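PDB 1YT8: thiosulfate sulfurtransferase from Pseudomonas aeruginosa, which probably transfers a sulfur atom from thiosulfate to cyanide, as a sulfurtransferase built from repeated rhodanese-like domains. Local coordinates for residues 114-119 and 312-317. Numbering follows the deposited sequence.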
loop_
_atom_site.group_PDB
_atom_site.type_symbol
_atom_site.label_atom_id
_atom_site.label_comp_id
_atom_site.label_asym_id
_atom_site.label_seq_id
_atom_site.Cartn_x
_atom_site.Cartn_y
_atom_site.Cartn_z
ATOM N N VAL A 114 4.444 7.910 -3.875
ATOM C CA VAL A 114 5.381 8.768 -4.590
ATOM C C VAL A 114 6.865 8.492 -4.344
ATOM O O VAL A 114 7.650 8.461 -5.293
ATOM C CB VAL A 114 5.050 10.252 -4.320
ATOM C CG1 VAL A 114 5.980 11.160 -5.119
ATOM C CG2 VAL A 114 3.599 10.518 -4.719
ATOM N N PRO A 115 7.275 8.289 -3.080
ATOM C CA PRO A 115 8.702 8.018 -2.870
ATOM C C PRO A 115 9.154 6.803 -3.683
ATOM O O PRO A 115 10.203 6.827 -4.336
ATOM C CB PRO A 115 8.786 7.772 -1.366
ATOM C CG PRO A 115 7.718 8.683 -0.824
ATOM C CD PRO A 115 6.571 8.443 -1.793
ATOM N N SER A 116 8.351 5.744 -3.649
ATOM C CA SER A 116 8.669 4.523 -4.383
ATOM C C SER A 116 8.738 4.735 -5.890
ATOM O O SER A 116 9.647 4.231 -6.558
ATOM C CB SER A 116 7.634 3.436 -4.077
ATOM O OG SER A 116 7.648 3.083 -2.705
ATOM N N LYS A 117 7.775 5.476 -6.432
ATOM C CA LYS A 117 7.737 5.723 -7.868
ATOM C C LYS A 117 8.811 6.702 -8.328
ATOM O O LYS A 117 9.401 6.529 -9.398
ATOM C CB LYS A 117 6.352 6.226 -8.273
ATOM C CG LYS A 117 5.245 5.246 -7.938
ATOM C CD LYS A 117 3.880 5.816 -8.264
ATOM C CE LYS A 117 2.788 4.802 -7.970
ATOM N NZ LYS A 117 1.440 5.375 -8.250
ATOM N N ALA A 118 9.056 7.731 -7.524
ATOM C CA ALA A 118 10.078 8.715 -7.854
ATOM C C ALA A 118 11.432 8.014 -7.819
ATOM O O ALA A 118 12.308 8.279 -8.648
ATOM C CB ALA A 118 10.045 9.859 -6.851
ATOM N N PHE A 119 11.604 7.112 -6.855
ATOM C CA PHE A 119 12.855 6.368 -6.752
ATOM C C PHE A 119 13.058 5.522 -8.008
ATOM O O PHE A 119 14.172 5.406 -8.514
ATOM C CB PHE A 119 12.857 5.444 -5.530
ATOM C CG PHE A 119 14.072 4.554 -5.459
ATOM C CD1 PHE A 119 15.328 5.092 -5.187
ATOM C CD2 PHE A 119 13.969 3.192 -5.714
ATOM C CE1 PHE A 119 16.472 4.282 -5.173
ATOM C CE2 PHE A 119 15.104 2.372 -5.704
ATOM C CZ PHE A 119 16.361 2.924 -5.431
ATOM N N GLN A 312 7.140 -1.132 -3.651
ATOM C CA GLN A 312 6.238 -0.261 -4.412
ATOM C C GLN A 312 5.322 0.627 -3.554
ATOM O O GLN A 312 5.057 1.772 -3.916
ATOM C CB GLN A 312 5.377 -1.116 -5.352
ATOM C CG GLN A 312 4.317 -0.360 -6.150
ATOM C CD GLN A 312 4.897 0.526 -7.243
ATOM O OE1 GLN A 312 6.086 0.446 -7.566
ATOM N NE2 GLN A 312 4.050 1.365 -7.830
ATOM N N GLU A 313 4.841 0.105 -2.427
ATOM C CA GLU A 313 3.934 0.864 -1.559
ATOM C C GLU A 313 4.501 0.974 -0.144
ATOM O O GLU A 313 3.781 0.809 0.839
ATOM C CB GLU A 313 2.563 0.171 -1.498
ATOM C CG GLU A 313 1.988 -0.236 -2.854
ATOM C CD GLU A 313 0.613 -0.886 -2.742
ATOM O OE1 GLU A 313 0.385 -1.642 -1.771
ATOM O OE2 GLU A 313 -0.237 -0.652 -3.630
ATOM N N THR A 314 5.791 1.274 -0.055
ATOM C CA THR A 314 6.493 1.370 1.223
ATOM C C THR A 314 5.788 2.194 2.308
ATOM O O THR A 314 5.761 1.799 3.477
ATOM C CB THR A 314 7.916 1.935 1.005
ATOM O OG1 THR A 314 8.502 1.316 -0.151
ATOM C CG2 THR A 314 8.796 1.647 2.208
ATOM N N ASP A 315 5.216 3.329 1.919
ATOM C CA ASP A 315 4.540 4.212 2.865
ATOM C C ASP A 315 3.252 3.662 3.489
ATOM O O ASP A 315 2.764 4.207 4.482
ATOM C CB ASP A 315 4.262 5.561 2.198
ATOM C CG ASP A 315 3.402 5.430 0.962
ATOM O OD1 ASP A 315 3.862 4.811 -0.022
ATOM O OD2 ASP A 315 2.262 5.943 0.982
ATOM N N HIS A 316 2.700 2.594 2.918
ATOM C CA HIS A 316 1.486 1.995 3.467
ATOM C C HIS A 316 1.812 1.165 4.706
ATOM O O HIS A 316 0.940 0.899 5.532
ATOM C CB HIS A 316 0.807 1.072 2.445
ATOM C CG HIS A 316 0.123 1.791 1.324
ATOM N ND1 HIS A 316 -0.735 1.156 0.452
ATOM C CD2 HIS A 316 0.175 3.085 0.924
ATOM C CE1 HIS A 316 -1.182 2.026 -0.436
ATOM N NE2 HIS A 316 -0.645 3.203 -0.172
ATOM N N VAL A 317 3.075 0.759 4.820
ATOM C CA VAL A 317 3.537 -0.075 5.927
ATOM C C VAL A 317 4.506 0.671 6.843
ATOM O O VAL A 317 4.269 0.803 8.044
ATOM C CB VAL A 317 4.232 -1.342 5.379
ATOM C CG1 VAL A 317 4.671 -2.246 6.523
ATOM C CG2 VAL A 317 3.284 -2.081 4.435
HETATM O O HOH W 1 6.499 4.989 -1.131
#
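The carboxamide of Gln312 meets the aliphatic chain of Lys117 at its nitrogen end: NE2 lies 3.7 Å from Lys117 CE and 4.1 Å from Lys117 CG, with both carbons on the same side of the amide plane. The CB of Gln312 starts out away from helix 114-127, but the bend at chi2 (71°) swings the amide back against the lysine. Glu313 CB rests over one face of the His316 imidazole, 3.9 Å from its plane and nearer the ring's border than its centre. Beyond CG, Lys117 is fully extended past the amide; its NZ forms a salt bridge with Asp111 OD1 and a hydrogen bond with Tyr507 OH.

Ser116 makes the closest approach, CB standing 3.1 Å from the backbone O of Gln312. Its OG is turned beside its own backbone N (chi1 -63°), where it hydrogen-bonds to the O of Val311, while Thr314 OG1, 3.2 Å from Ser116 OG, bonds to the O of Leu310. Two hydroxyls thus engage carbonyls at the C-terminal end of helix 307-312, just where Glu313 departs from helical geometry. One water donates to both sides, to Ser116 OG at 2.7 Å and Asp315 OD1 at 2.9 Å, bridging the segments.

Gln312 also belongs to the sulfite pocket with Cys193 to Arg198, its side chain about 4 Å from the ion. The contact sets the first turn of helix 114-127 against the turn at Glu313 between helix 307-312 and the weakly bonded helix 314-317 of the rhodanese-like domain whose sheet includes strands 303-304 and 324-328, with helix 197-208 touching both Lys117 and Gln312.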